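Carbohydrate deacetylase Agd3 (Neosartorya fumigata, PDB 6NWZ) removes N-acetyl groups from the exopolysaccharide galactosaminogalactan, an activity required for biofilm formation by Aspergillus fumigatus. Local coordinates at residues A[44-49]-A[469-474]; A[490-495]-A[532-537]; A[525-530]-A[571-576]; A[539-544]-A[599-604]. All coordinates share one frame; numbering follows the deposited sequence.

Overall arrangement
Interactions 2 and 3, with centres about 11 Å apart, share helix 520-536 and meet at one zinc ion, bound by His-534 in the former and Asp-530 in the latter; a salt bridge from Arg-495 NH1 to Glu-527 OE2 (2.6 Å) joins them directly. Interaction 4 touches interaction 2 through the neighbouring strands 487-492 and 542-546, where Trp-492 pairs with Gly-542 and Met-544. Interaction 1, centred about 10 Å from interaction 4, fastens the CBM87 region to the deacetylase region, and Asn-45 O accepts from Arg-604 NH2 of interaction 4. Asp-256, His-388 and His-392 bind a different zinc, consistent with the metal triad of polysaccharide deacetylases.

Interaction 1 (A[44-49]-A[469-474]); sequences LNAYGI and NAMWPY
The carboxamides of Asn-45 and Asn-469 approach from opposite directions, their planes turned 49° apart, while one face of the Trp-472 indole is covered by Asn-469 CB, 3.4 Å above the ring plane. The two amides exchange a pair of hydrogen bonds. Asn-45 ND2 donates to Asn-469 OD1 at 2.8 Å, nearly straight and in its own amide plane, but it arrives well above the carbonyl plane of the acceptor. In return Asn-469 ND2 gives a longer bond of 3.1 Å to Asn-45 OD1. With CG anti to the backbone N (chi1 -176°), Asn-45 extends its amide from the helix toward the turn 469-472. Asn-469 OD1 also accepts from the backbone N of Met-471, from the opposite face of the amide plane, forming an Asx turn; two donors thus fix the rotation of this group. Beside the amides, the bent chain of Met-471 brings its methyl CE to Ala-46 CB at 3.6 Å, adding an apolar contact to the polar one. Two residues after Ala-46, Gly-48 closes helix 34-47 in a Schellman motif. The contact joins that helix, in the CBM87 region, to the loop leading into strand 474-475 of the deacetylase region, with Arg-604 of helix 594-607 packed against both Asn-469 and Met-471.

Interaction 2 (A[490-495]-A[532-537]); sequences PRWATR and MRHLLG. With ZN (zinc ion), chain I.
His-534, which stacks on Trp-492, lies two residues into the run 532-537 near the end of helix 520-536. Just before it comes Arg-533, one face of its guanidinium turned to ND1 of the neighbouring imidazole, and its NH2 forms a salt bridge with Asp-530. His-534 then carries the contact: its ring lies face to face with the six-membered ring of Trp-492, centroids 3.5 Å apart and planes only 7° from parallel. The closest pair is His-534 ND1 over Trp-492 CZ2, at 3.3 Å. The two side chains come from opposite directions, one from the helix and one from strand 487-492. Across CE1 from ND1, His-534 NE2 binds the zinc ion at 2.4 Å, and Asp-530 supplies the other protein ligand one helical turn earlier. Beyond this residue Leu-535 packs on Tyr-543 and Leu-536 on helix 224-237. Stacking and metal coordination together fix the tilt of the imidazole. The zinc would probably draw electron density from this ring, which could favour its stacking on the electron-rich indole.

Interaction 3 (A[525-530]-A[571-576]); sequences AVEKAD and QAWVET. With ZN (zinc ion), chain I.
Thr-576, Glu-527 and Trp-573 bury the most surface where helices 520-536 and 569-584 meet. The indole of Trp-573 presents its edge to Glu-527, and NE1 donates to Glu-527 OE1 at 3.0 Å. The acceptor lies close to the ring plane, but the N-H reaches the carboxylate from above its plane, the two planes being 50° apart. Glu-527 CB and CG run beside the pyrrole edge, and the bend at chi2 (-67°) turns the carboxylate so that OE1 meets NE1. The second oxygen, OE2, is taken by a salt bridge with Arg-495, so both oxygens of this buried carboxylate are held. A turn along the helix, Thr-576 CG2 rests 3.7 Å from Lys-528 CB; its hydroxyl turns back to donate to Ala-572 O at 2.9 Å, leaving the methyl to face the partner helix. Three residues after Glu-527, Asp-530 OD2 binds the zinc ion at 1.9 Å. The arrangement is a helix-helix interface in the deacetylase region, tied by a buried indole-carboxylate bond beside the two-residue zinc site of Asp-530 and His-534.

Interaction 4 (A[539-544]-A[599-604]); sequences RHDGYM and ENFLAR
A chi1 of -97° with chi2 -70° carries the phenyl ring of Phe-601 out from its helix to the turn at His-540 and Asp-541, and both of these residues place CG anti to their own carbonyl carbon. Asp-541 starts away from the helix, yet its carboxylate comes back, bringing OD1 to 3.6 Å from Phe-601 CZ. That oxygen lies at the ring edge, in the ring plane, and the carboxylate and ring planes are 60° apart. His-540 meets the same corner of the ring with its carbonyl group and CB: its O is 3.8 Å from Phe-601 CE2, and its CB stands 4.1 Å from CZ of that ring. The imidazole itself leads away, and NE2 hydrogen-bonds to Arg-247 O. The other carboxylate oxygen of Asp-541, OD2, accepts from Asn-459 ND2 and forms a long salt bridge to Arg-539 NH2. Helix 594-607 is thereby set against the loop that enters strand 542-546, while Pro-473 packs on Phe-601 as well. With the weakly positive C-H rim of the phenyl turned to Asp-541 OD1, the contact is probably favourable electrostatically, and the Asp-541 charge is probably eased by the hydrogen bond from Asn-459 and, at longer range, by Arg-539.

Interaction 1 (A[44-49]-A[469-474])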
loop_
_atom_site.group_PDB
_atom_site.type_symbol
_atom_site.label_atom_id
_atom_site.label_comp_id
_atom_site.label_asym_id
_atom_site.label_seq_id
_atom_site.Cartn_x
_atom_site.Cartn_y
_atom_site.Cartn_z
ATOM N N LEU A 44 -0.216 12.418 -5.076
ATOM C CA LEU A 44 0.915 12.658 -5.965
ATOM C C LEU A 44 2.163 11.944 -5.464
ATOM O O LEU A 44 2.921 11.376 -6.259
ATOM C CB LEU A 44 1.161 14.161 -6.100
ATOM C CG LEU A 44 -0.003 14.989 -6.646
ATOM C CD1 LEU A 44 0.301 16.464 -6.495
ATOM C CD2 LEU A 44 -0.274 14.654 -8.103
ATOM N N ASN A 45 2.384 11.950 -4.145
ATOM C CA ASN A 45 3.536 11.255 -3.576
ATOM C C ASN A 45 3.443 9.755 -3.809
ATOM O O ASN A 45 4.455 9.094 -4.071
ATOM C CB ASN A 45 3.643 11.556 -2.078
ATOM C CG ASN A 45 4.883 10.944 -1.438
ATOM O OD1 ASN A 45 5.944 10.867 -2.054
ATOM N ND2 ASN A 45 4.750 10.509 -0.188
ATOM N N ALA A 46 2.232 9.198 -3.714
ATOM C CA ALA A 46 2.056 7.767 -3.931
ATOM C C ALA A 46 2.407 7.384 -5.362
ATOM O O ALA A 46 3.070 6.366 -5.597
ATOM C CB ALA A 46 0.622 7.357 -3.597
ATOM N N TYR A 47 1.972 8.194 -6.333
ATOM C CA TYR A 47 2.339 7.952 -7.723
ATOM C C TYR A 47 3.813 8.229 -7.973
ATOM O O TYR A 47 4.401 7.650 -8.894
ATOM C CB TYR A 47 1.498 8.821 -8.655
ATOM C CG TYR A 47 0.118 8.290 -8.957
ATOM C CD1 TYR A 47 -0.892 8.349 -8.008
ATOM C CD2 TYR A 47 -0.181 7.756 -10.204
ATOM C CE1 TYR A 47 -2.160 7.877 -8.287
ATOM C CE2 TYR A 47 -1.446 7.282 -10.494
ATOM C CZ TYR A 47 -2.432 7.346 -9.529
ATOM O OH TYR A 47 -3.694 6.878 -9.806
ATOM N N GLY A 48 4.423 9.099 -7.173
ATOM C CA GLY A 48 5.766 9.570 -7.447
ATOM C C GLY A 48 5.824 10.799 -8.321
ATOM O O GLY A 48 6.887 11.096 -8.882
ATOM N N ILE A 49 4.716 11.521 -8.455
ATOM C CA ILE A 49 4.604 12.684 -9.332
ATOM C C ILE A 49 5.224 13.897 -8.651
ATOM O O ILE A 49 4.807 14.261 -7.542
ATOM C CB ILE A 49 3.138 12.950 -9.704
ATOM C CG1 ILE A 49 2.631 11.850 -10.641
ATOM C CG2 ILE A 49 2.983 14.334 -10.318
ATOM C CD1 ILE A 49 1.143 11.865 -10.865
ATOM N N ASN A 469 8.624 10.026 4.786
ATOM C CA ASN A 469 7.797 9.697 3.631
ATOM C C ASN A 469 7.246 8.295 3.834
ATOM O O ASN A 469 8.014 7.355 4.053
ATOM C CB ASN A 469 8.600 9.775 2.328
ATOM C CG ASN A 469 7.725 9.652 1.091
ATOM O OD1 ASN A 469 6.719 8.938 1.079
ATOM N ND2 ASN A 469 8.109 10.357 0.036
ATOM N N ALA A 470 5.922 8.165 3.761
ATOM C CA ALA A 470 5.295 6.873 4.010
ATOM C C ALA A 470 5.727 5.829 2.990
ATOM O O ALA A 470 5.718 4.627 3.284
ATOM C CB ALA A 470 3.777 7.025 4.001
ATOM N N MET A 471 6.108 6.266 1.791
ATOM C CA MET A 471 6.516 5.358 0.728
ATOM C C MET A 471 7.914 4.794 0.935
ATOM O O MET A 471 8.369 4.002 0.103
ATOM C CB MET A 471 6.440 6.075 -0.625
ATOM C CG MET A 471 5.077 6.687 -0.929
ATOM S SD MET A 471 3.775 5.481 -1.265
ATOM C CE MET A 471 2.356 6.328 -0.580
ATOM N N TRP A 472 8.603 5.175 2.024
ATOM C CA TRP A 472 9.974 4.761 2.279
ATOM C C TRP A 472 10.042 3.765 3.432
ATOM O O TRP A 472 9.213 3.799 4.347
ATOM C CB TRP A 472 10.870 5.959 2.617
ATOM C CG TRP A 472 10.982 6.977 1.527
ATOM C CD1 TRP A 472 10.547 6.858 0.239
ATOM C CD2 TRP A 472 11.564 8.280 1.635
ATOM N NE1 TRP A 472 10.824 8.007 -0.463
ATOM C CE2 TRP A 472 11.448 8.895 0.372
ATOM C CE3 TRP A 472 12.171 8.987 2.676
ATOM C CZ2 TRP A 472 11.919 10.180 0.124
ATOM C CZ3 TRP A 472 12.636 10.262 2.428
ATOM C CH2 TRP A 472 12.509 10.845 1.162
ATOM N N PRO A 473 11.019 2.865 3.416
ATOM C CA PRO A 473 11.261 2.019 4.584
ATOM C C PRO A 473 12.055 2.773 5.641
ATOM O O PRO A 473 12.696 3.790 5.374
ATOM C CB PRO A 473 12.073 0.856 4.008
ATOM C CG PRO A 473 12.850 1.493 2.893
ATOM C CD PRO A 473 11.932 2.542 2.303
ATOM N N TYR A 474 11.986 2.256 6.864
ATOM C CA TYR A 474 12.758 2.785 7.976
ATOM C C TYR A 474 14.130 2.122 8.000
ATOM O O TYR A 474 14.259 0.928 7.717
ATOM C CB TYR A 474 12.022 2.553 9.300
ATOM C CG TYR A 474 12.860 2.800 10.535
ATOM C CD1 TYR A 474 13.006 4.076 11.058
ATOM C CD2 TYR A 474 13.501 1.749 11.185
ATOM C CE1 TYR A 474 13.775 4.304 12.190
ATOM C CE2 TYR A 474 14.272 1.967 12.316
ATOM C CZ TYR A 474 14.405 3.245 12.815
ATOM O OH TYR A 474 15.170 3.461 13.940
#

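Interaction 2 (A[490-495]-A[532-537])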
loop_
_atom_site.group_PDB
_atom_site.type_symbol
_atom_site.label_atom_id
_atom_site.label_comp_id
_atom_site.label_asym_id
_atom_site.label_seq_id
_atom_site.Cartn_x
_atom_site.Cartn_y
_atom_site.Cartn_z
ATOM N N PRO A 490 7.621 -1.634 6.014
ATOM C CA PRO A 490 6.358 -1.582 6.759
ATOM C C PRO A 490 5.471 -2.789 6.483
ATOM O O PRO A 490 5.580 -3.461 5.454
ATOM C CB PRO A 490 5.704 -0.290 6.258
ATOM C CG PRO A 490 6.317 -0.056 4.910
ATOM C CD PRO A 490 7.724 -0.559 5.011
ATOM N N ARG A 491 4.579 -3.054 7.440
ATOM C CA ARG A 491 3.603 -4.133 7.336
ATOM C C ARG A 491 2.375 -3.782 8.162
ATOM O O ARG A 491 2.491 -3.305 9.294
ATOM C CB ARG A 491 4.169 -5.480 7.811
ATOM C CG ARG A 491 3.254 -6.676 7.523
ATOM C CD ARG A 491 3.970 -8.023 7.697
ATOM N NE ARG A 491 4.140 -8.388 9.102
ATOM C CZ ARG A 491 4.497 -9.598 9.529
ATOM N NH1 ARG A 491 4.622 -9.831 10.828
ATOM N NH2 ARG A 491 4.723 -10.580 8.662
ATOM N N TRP A 492 1.205 -4.044 7.592
ATOM C CA TRP A 492 -0.064 -3.779 8.245
ATOM C C TRP A 492 -0.491 -4.951 9.123
ATOM O O TRP A 492 -0.240 -6.118 8.811
ATOM C CB TRP A 492 -1.152 -3.501 7.207
ATOM C CG TRP A 492 -0.909 -2.279 6.369
ATOM C CD1 TRP A 492 -0.696 -2.237 5.020
ATOM C CD2 TRP A 492 -0.854 -0.922 6.826
ATOM N NE1 TRP A 492 -0.516 -0.937 4.610
ATOM C CE2 TRP A 492 -0.609 -0.111 5.699
ATOM C CE3 TRP A 492 -0.991 -0.314 8.078
ATOM C CZ2 TRP A 492 -0.495 1.274 5.787
ATOM C CZ3 TRP A 492 -0.878 1.062 8.163
ATOM C CH2 TRP A 492 -0.632 1.839 7.024
ATOM N N ALA A 493 -1.153 -4.621 10.227
ATOM C CA ALA A 493 -1.808 -5.601 11.079
ATOM C C ALA A 493 -3.307 -5.571 10.820
ATOM O O ALA A 493 -3.865 -4.548 10.417
ATOM C CB ALA A 493 -1.526 -5.329 12.557
ATOM N N THR A 494 -3.955 -6.707 11.048
ATOM C CA THR A 494 -5.383 -6.848 10.806
ATOM C C THR A 494 -6.061 -7.355 12.069
ATOM O O THR A 494 -5.408 -7.803 13.018
ATOM C CB THR A 494 -5.660 -7.803 9.638
ATOM O OG1 THR A 494 -5.209 -9.119 9.985
ATOM C CG2 THR A 494 -4.926 -7.343 8.392
ATOM N N ARG A 495 -7.392 -7.284 12.071
ATOM C CA ARG A 495 -8.200 -7.850 13.144
ATOM C C ARG A 495 -8.327 -9.365 13.049
ATOM O O ARG A 495 -9.033 -9.968 13.868
ATOM C CB ARG A 495 -9.587 -7.199 13.150
ATOM C CG ARG A 495 -9.554 -5.733 13.550
ATOM C CD ARG A 495 -10.799 -4.989 13.109
ATOM N NE ARG A 495 -10.687 -3.556 13.368
ATOM C CZ ARG A 495 -10.124 -2.687 12.533
ATOM N NH1 ARG A 495 -9.624 -3.102 11.376
ATOM N NH2 ARG A 495 -10.065 -1.402 12.852
ATOM N N MET A 532 -8.796 -0.924 1.764
ATOM C CA MET A 532 -8.940 -0.127 0.550
ATOM C C MET A 532 -8.211 1.205 0.680
ATOM O O MET A 532 -7.622 1.698 -0.289
ATOM C CB MET A 532 -10.417 0.102 0.236
ATOM C CG MET A 532 -11.173 -1.144 -0.203
ATOM S SD MET A 532 -10.443 -1.983 -1.618
ATOM C CE MET A 532 -9.616 -3.366 -0.828
ATOM N N ARG A 533 -8.239 1.804 1.873
ATOM C CA ARG A 533 -7.503 3.043 2.092
ATOM C C ARG A 533 -6.009 2.844 1.867
ATOM O O ARG A 533 -5.334 3.717 1.312
ATOM C CB ARG A 533 -7.775 3.562 3.502
ATOM C CG ARG A 533 -7.023 4.825 3.850
ATOM C CD ARG A 533 -7.434 5.351 5.215
ATOM N NE ARG A 533 -7.012 4.499 6.326
ATOM C CZ ARG A 533 -5.838 4.609 6.945
ATOM N NH1 ARG A 533 -4.959 5.524 6.549
ATOM N NH2 ARG A 533 -5.536 3.803 7.955
ATOM N N HIS A 534 -5.477 1.694 2.289
ATOM C CA HIS A 534 -4.067 1.392 2.057
ATOM C C HIS A 534 -3.795 1.131 0.581
ATOM O O HIS A 534 -2.882 1.723 -0.008
ATOM C CB HIS A 534 -3.645 0.183 2.892
ATOM C CG HIS A 534 -3.825 0.371 4.365
ATOM N ND1 HIS A 534 -3.663 1.590 4.985
ATOM C CD2 HIS A 534 -4.153 -0.507 5.342
ATOM C CE1 HIS A 534 -3.880 1.456 6.281
ATOM N NE2 HIS A 534 -4.180 0.193 6.523
ATOM N N LEU A 535 -4.587 0.244 -0.033
ATOM C CA LEU A 535 -4.316 -0.181 -1.401
ATOM C C LEU A 535 -4.586 0.939 -2.398
ATOM O O LEU A 535 -3.793 1.160 -3.321
ATOM C CB LEU A 535 -5.150 -1.419 -1.738
ATOM C CG LEU A 535 -4.830 -2.683 -0.935
ATOM C CD1 LEU A 535 -5.556 -3.898 -1.501
ATOM C CD2 LEU A 535 -3.331 -2.924 -0.888
ATOM N N LEU A 536 -5.699 1.655 -2.237
ATOM C CA LEU A 536 -5.970 2.788 -3.112
ATOM C C LEU A 536 -5.049 3.973 -2.830
ATOM O O LEU A 536 -4.980 4.894 -3.650
ATOM C CB LEU A 536 -7.440 3.202 -2.991
ATOM C CG LEU A 536 -8.425 2.123 -3.461
ATOM C CD1 LEU A 536 -9.871 2.563 -3.317
ATOM C CD2 LEU A 536 -8.124 1.756 -4.900
ATOM N N GLY A 537 -4.344 3.968 -1.703
ATOM C CA GLY A 537 -3.288 4.919 -1.439
ATOM C C GLY A 537 -1.933 4.488 -1.953
ATOM O O GLY A 537 -0.933 5.163 -1.684
HETATM ZN ZN ZN I . -4.814 -1.146 8.399
#

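Interaction 3 (A[525-530]-A[571-576])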
loop_
_atom_site.group_PDB
_atom_site.type_symbol
_atom_site.label_atom_id
_atom_site.label_comp_id
_atom_site.label_asym_id
_atom_site.label_seq_id
_atom_site.Cartn_x
_atom_site.Cartn_y
_atom_site.Cartn_z
ATOM N N ALA A 525 -16.155 -5.916 7.385
ATOM C CA ALA A 525 -16.551 -4.647 6.780
ATOM C C ALA A 525 -15.556 -3.543 7.117
ATOM O O ALA A 525 -15.149 -2.773 6.237
ATOM C CB ALA A 525 -17.958 -4.261 7.230
ATOM N N VAL A 526 -15.146 -3.448 8.387
ATOM C CA VAL A 526 -14.175 -2.418 8.751
ATOM C C VAL A 526 -12.805 -2.753 8.173
ATOM O O VAL A 526 -12.036 -1.851 7.822
ATOM C CB VAL A 526 -14.126 -2.211 10.282
ATOM C CG1 VAL A 526 -15.492 -2.440 10.899
ATOM C CG2 VAL A 526 -13.092 -3.103 10.936
ATOM N N GLU A 527 -12.482 -4.043 8.036
ATOM C CA GLU A 527 -11.237 -4.412 7.374
ATOM C C GLU A 527 -11.267 -4.048 5.897
ATOM O O GLU A 527 -10.234 -3.675 5.329
ATOM C CB GLU A 527 -10.967 -5.906 7.544
ATOM C CG GLU A 527 -10.480 -6.283 8.925
ATOM C CD GLU A 527 -9.097 -5.736 9.221
ATOM O OE1 GLU A 527 -8.276 -5.640 8.282
ATOM O OE2 GLU A 527 -8.834 -5.403 10.396
ATOM N N LYS A 528 -12.440 -4.147 5.269
ATOM C CA LYS A 528 -12.579 -3.775 3.865
ATOM C C LYS A 528 -12.276 -2.296 3.659
ATOM O O LYS A 528 -11.530 -1.921 2.747
ATOM C CB LYS A 528 -13.991 -4.118 3.384
ATOM C CG LYS A 528 -14.258 -3.801 1.924
ATOM C CD LYS A 528 -15.562 -4.433 1.445
ATOM C CE LYS A 528 -16.763 -3.917 2.217
ATOM N NZ LYS A 528 -18.026 -4.513 1.701
ATOM N N ALA A 529 -12.844 -1.436 4.506
ATOM C CA ALA A 529 -12.624 -0.002 4.352
ATOM C C ALA A 529 -11.171 0.360 4.611
ATOM O O ALA A 529 -10.566 1.131 3.855
ATOM C CB ALA A 529 -13.543 0.771 5.295
ATOM N N ASP A 530 -10.591 -0.200 5.671
ATOM C CA ASP A 530 -9.237 0.171 6.051
ATOM C C ASP A 530 -8.216 -0.310 5.025
ATOM O O ASP A 530 -7.253 0.403 4.717
ATOM C CB ASP A 530 -8.928 -0.384 7.436
ATOM C CG ASP A 530 -7.584 0.045 7.933
ATOM O OD1 ASP A 530 -7.398 1.260 8.152
ATOM O OD2 ASP A 530 -6.711 -0.831 8.090
ATOM N N GLN A 571 -8.748 -16.661 4.454
ATOM C CA GLN A 571 -9.384 -16.605 3.141
ATOM C C GLN A 571 -10.547 -15.619 3.126
ATOM O O GLN A 571 -10.720 -14.868 2.158
ATOM C CB GLN A 571 -9.852 -17.999 2.731
ATOM C CG GLN A 571 -8.712 -18.978 2.513
ATOM C CD GLN A 571 -9.190 -20.411 2.446
ATOM O OE1 GLN A 571 -9.411 -21.052 3.475
ATOM N NE2 GLN A 571 -9.359 -20.924 1.233
ATOM N N ALA A 572 -11.353 -15.597 4.192
ATOM C CA ALA A 572 -12.471 -14.661 4.250
ATOM C C ALA A 572 -11.999 -13.217 4.175
ATOM O O ALA A 572 -12.697 -12.362 3.613
ATOM C CB ALA A 572 -13.283 -14.881 5.528
ATOM N N TRP A 573 -10.828 -12.923 4.737
ATOM C CA TRP A 573 -10.290 -11.572 4.647
ATOM C C TRP A 573 -9.855 -11.261 3.220
ATOM O O TRP A 573 -10.207 -10.212 2.668
ATOM C CB TRP A 573 -9.125 -11.409 5.628
ATOM C CG TRP A 573 -8.537 -10.018 5.668
ATOM C CD1 TRP A 573 -8.883 -9.007 6.519
ATOM C CD2 TRP A 573 -7.501 -9.494 4.825
ATOM N NE1 TRP A 573 -8.130 -7.888 6.258
ATOM C CE2 TRP A 573 -7.274 -8.160 5.222
ATOM C CE3 TRP A 573 -6.746 -10.021 3.773
ATOM C CZ2 TRP A 573 -6.323 -7.347 4.605
ATOM C CZ3 TRP A 573 -5.799 -9.212 3.163
ATOM C CH2 TRP A 573 -5.598 -7.888 3.580
ATOM N N VAL A 574 -9.107 -12.176 2.601
ATOM C CA VAL A 574 -8.642 -11.959 1.234
ATOM C C VAL A 574 -9.825 -11.867 0.276
ATOM O O VAL A 574 -9.858 -11.003 -0.608
ATOM C CB VAL A 574 -7.652 -13.069 0.827
ATOM C CG1 VAL A 574 -7.205 -12.897 -0.624
ATOM C CG2 VAL A 574 -6.451 -13.067 1.762
ATOM N N GLU A 575 -10.819 -12.741 0.439
ATOM C CA GLU A 575 -12.015 -12.659 -0.396
ATOM C C GLU A 575 -12.679 -11.292 -0.268
ATOM O O GLU A 575 -13.079 -10.687 -1.269
ATOM C CB GLU A 575 -12.998 -13.772 -0.027
ATOM C CG GLU A 575 -12.557 -15.161 -0.464
ATOM C CD GLU A 575 -12.723 -15.390 -1.956
ATOM O OE1 GLU A 575 -13.365 -14.550 -2.620
ATOM O OE2 GLU A 575 -12.215 -16.413 -2.464
ATOM N N THR A 576 -12.798 -10.785 0.960
ATOM C CA THR A 576 -13.415 -9.479 1.162
ATOM C C THR A 576 -12.607 -8.381 0.485
ATOM O O THR A 576 -13.167 -7.509 -0.190
ATOM C CB THR A 576 -13.554 -9.202 2.659
ATOM O OG1 THR A 576 -14.472 -10.142 3.230
ATOM C CG2 THR A 576 -14.039 -7.774 2.910
HETATM ZN ZN ZN I . -4.814 -1.146 8.399
#

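Interaction 4 (A[539-544]-A[599-604])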
loop_
_atom_site.group_PDB
_atom_site.type_symbol
_atom_site.label_atom_id
_atom_site.label_comp_id
_atom_site.label_asym_id
_atom_site.label_seq_id
_atom_site.Cartn_x
_atom_site.Cartn_y
_atom_site.Cartn_z
ATOM N N ARG A 539 -0.032 2.164 -1.032
ATOM C CA ARG A 539 0.874 1.681 0.000
ATOM C C ARG A 539 1.244 0.232 -0.303
ATOM O O ARG A 539 0.379 -0.652 -0.293
ATOM C CB ARG A 539 0.223 1.810 1.375
ATOM C CG ARG A 539 -0.183 3.238 1.731
ATOM C CD ARG A 539 1.025 4.090 2.086
ATOM N NE ARG A 539 1.574 3.705 3.381
ATOM C CZ ARG A 539 1.326 4.343 4.521
ATOM N NH1 ARG A 539 0.545 5.419 4.529
ATOM N NH2 ARG A 539 1.864 3.907 5.653
ATOM N N HIS A 540 2.525 -0.007 -0.583
ATOM C CA HIS A 540 3.020 -1.331 -0.941
ATOM C C HIS A 540 3.328 -2.209 0.268
ATOM O O HIS A 540 3.932 -3.274 0.095
ATOM C CB HIS A 540 4.273 -1.205 -1.812
ATOM C CG HIS A 540 4.013 -0.610 -3.161
ATOM N ND1 HIS A 540 5.017 -0.367 -4.073
ATOM C CD2 HIS A 540 2.861 -0.218 -3.755
ATOM C CE1 HIS A 540 4.495 0.153 -5.169
ATOM N NE2 HIS A 540 3.188 0.253 -5.003
ATOM N N ASP A 541 2.941 -1.790 1.473
ATOM C CA ASP A 541 3.198 -2.589 2.663
ATOM C C ASP A 541 2.438 -3.907 2.589
ATOM O O ASP A 541 1.323 -3.980 2.064
ATOM C CB ASP A 541 2.779 -1.837 3.931
ATOM C CG ASP A 541 3.011 -0.343 3.836
ATOM O OD1 ASP A 541 3.330 0.146 2.732
ATOM O OD2 ASP A 541 2.870 0.344 4.872
ATOM N N GLY A 542 3.053 -4.959 3.125
ATOM C CA GLY A 542 2.400 -6.244 3.223
ATOM C C GLY A 542 1.463 -6.309 4.411
ATOM O O GLY A 542 1.254 -5.336 5.138
ATOM N N TYR A 543 0.892 -7.496 4.615
ATOM C CA TYR A 543 -0.102 -7.712 5.657
ATOM C C TYR A 543 0.279 -8.921 6.502
ATOM O O TYR A 543 0.795 -9.919 5.990
ATOM C CB TYR A 543 -1.509 -7.878 5.046
ATOM C CG TYR A 543 -2.016 -6.601 4.403
ATOM C CD1 TYR A 543 -1.616 -6.241 3.122
ATOM C CD2 TYR A 543 -2.874 -5.742 5.087
ATOM C CE1 TYR A 543 -2.061 -5.067 2.532
ATOM C CE2 TYR A 543 -3.325 -4.563 4.501
ATOM C CZ TYR A 543 -2.913 -4.232 3.224
ATOM O OH TYR A 543 -3.350 -3.068 2.629
ATOM N N MET A 544 0.014 -8.819 7.801
ATOM C CA MET A 544 0.463 -9.791 8.788
ATOM C C MET A 544 -0.647 -10.788 9.103
ATOM O O MET A 544 -1.744 -10.393 9.519
ATOM C CB MET A 544 0.903 -9.074 10.062
ATOM C CG MET A 544 1.224 -10.002 11.213
ATOM S SD MET A 544 0.914 -9.203 12.796
ATOM C CE MET A 544 -0.870 -9.055 12.743
ATOM N N GLU A 599 13.283 -4.720 -2.167
ATOM C CA GLU A 599 14.041 -4.082 -3.239
ATOM C C GLU A 599 13.315 -2.852 -3.774
ATOM O O GLU A 599 13.920 -1.785 -3.931
ATOM C CB GLU A 599 14.300 -5.094 -4.360
ATOM C CG GLU A 599 14.878 -4.510 -5.642
ATOM C CD GLU A 599 16.301 -4.015 -5.477
ATOM O OE1 GLU A 599 16.932 -4.340 -4.448
ATOM O OE2 GLU A 599 16.787 -3.298 -6.377
ATOM N N ASN A 600 12.017 -2.980 -4.062
ATOM C CA ASN A 600 11.268 -1.846 -4.599
ATOM C C ASN A 600 11.156 -0.716 -3.581
ATOM O O ASN A 600 11.161 0.463 -3.954
ATOM C CB ASN A 600 9.878 -2.292 -5.053
ATOM C CG ASN A 600 9.930 -3.340 -6.145
ATOM O OD1 ASN A 600 10.999 -3.655 -6.669
ATOM N ND2 ASN A 600 8.769 -3.880 -6.500
ATOM N N PHE A 601 11.040 -1.050 -2.292
ATOM C CA PHE A 601 11.043 -0.016 -1.263
ATOM C C PHE A 601 12.368 0.734 -1.247
ATOM O O PHE A 601 12.400 1.953 -1.033
ATOM C CB PHE A 601 10.760 -0.629 0.108
ATOM C CG PHE A 601 9.325 -0.532 0.534
ATOM C CD1 PHE A 601 8.770 0.691 0.874
ATOM C CD2 PHE A 601 8.533 -1.667 0.613
ATOM C CE1 PHE A 601 7.445 0.782 1.276
ATOM C CE2 PHE A 601 7.210 -1.584 1.015
ATOM C CZ PHE A 601 6.666 -0.358 1.346
ATOM N N LEU A 602 13.474 0.023 -1.474
ATOM C CA LEU A 602 14.774 0.684 -1.531
ATOM C C LEU A 602 14.908 1.527 -2.793
ATOM O O LEU A 602 15.377 2.670 -2.735
ATOM C CB LEU A 602 15.892 -0.353 -1.459
ATOM C CG LEU A 602 17.300 0.214 -1.290
ATOM C CD1 LEU A 602 17.455 0.887 0.066
ATOM C CD2 LEU A 602 18.315 -0.890 -1.457
ATOM N N ALA A 603 14.497 0.983 -3.941
ATOM C CA ALA A 603 14.593 1.728 -5.191
ATOM C C ALA A 603 13.701 2.963 -5.169
ATOM O O ALA A 603 14.093 4.027 -5.662
ATOM C CB ALA A 603 14.233 0.824 -6.368
ATOM N N ARG A 604 12.494 2.840 -4.612
ATOM C CA ARG A 604 11.633 4.009 -4.454
ATOM C C ARG A 604 12.321 5.074 -3.615
ATOM O O ARG A 604 12.325 6.259 -3.969
ATOM C CB ARG A 604 10.304 3.607 -3.818
ATOM C CG ARG A 604 9.472 4.786 -3.326
ATOM C CD ARG A 604 9.016 5.652 -4.488
ATOM N NE ARG A 604 8.656 7.001 -4.067
ATOM C CZ ARG A 604 7.410 7.459 -3.996
ATOM N NH1 ARG A 604 6.392 6.675 -4.320
ATOM N NH2 ARG A 604 7.183 8.704 -3.605
#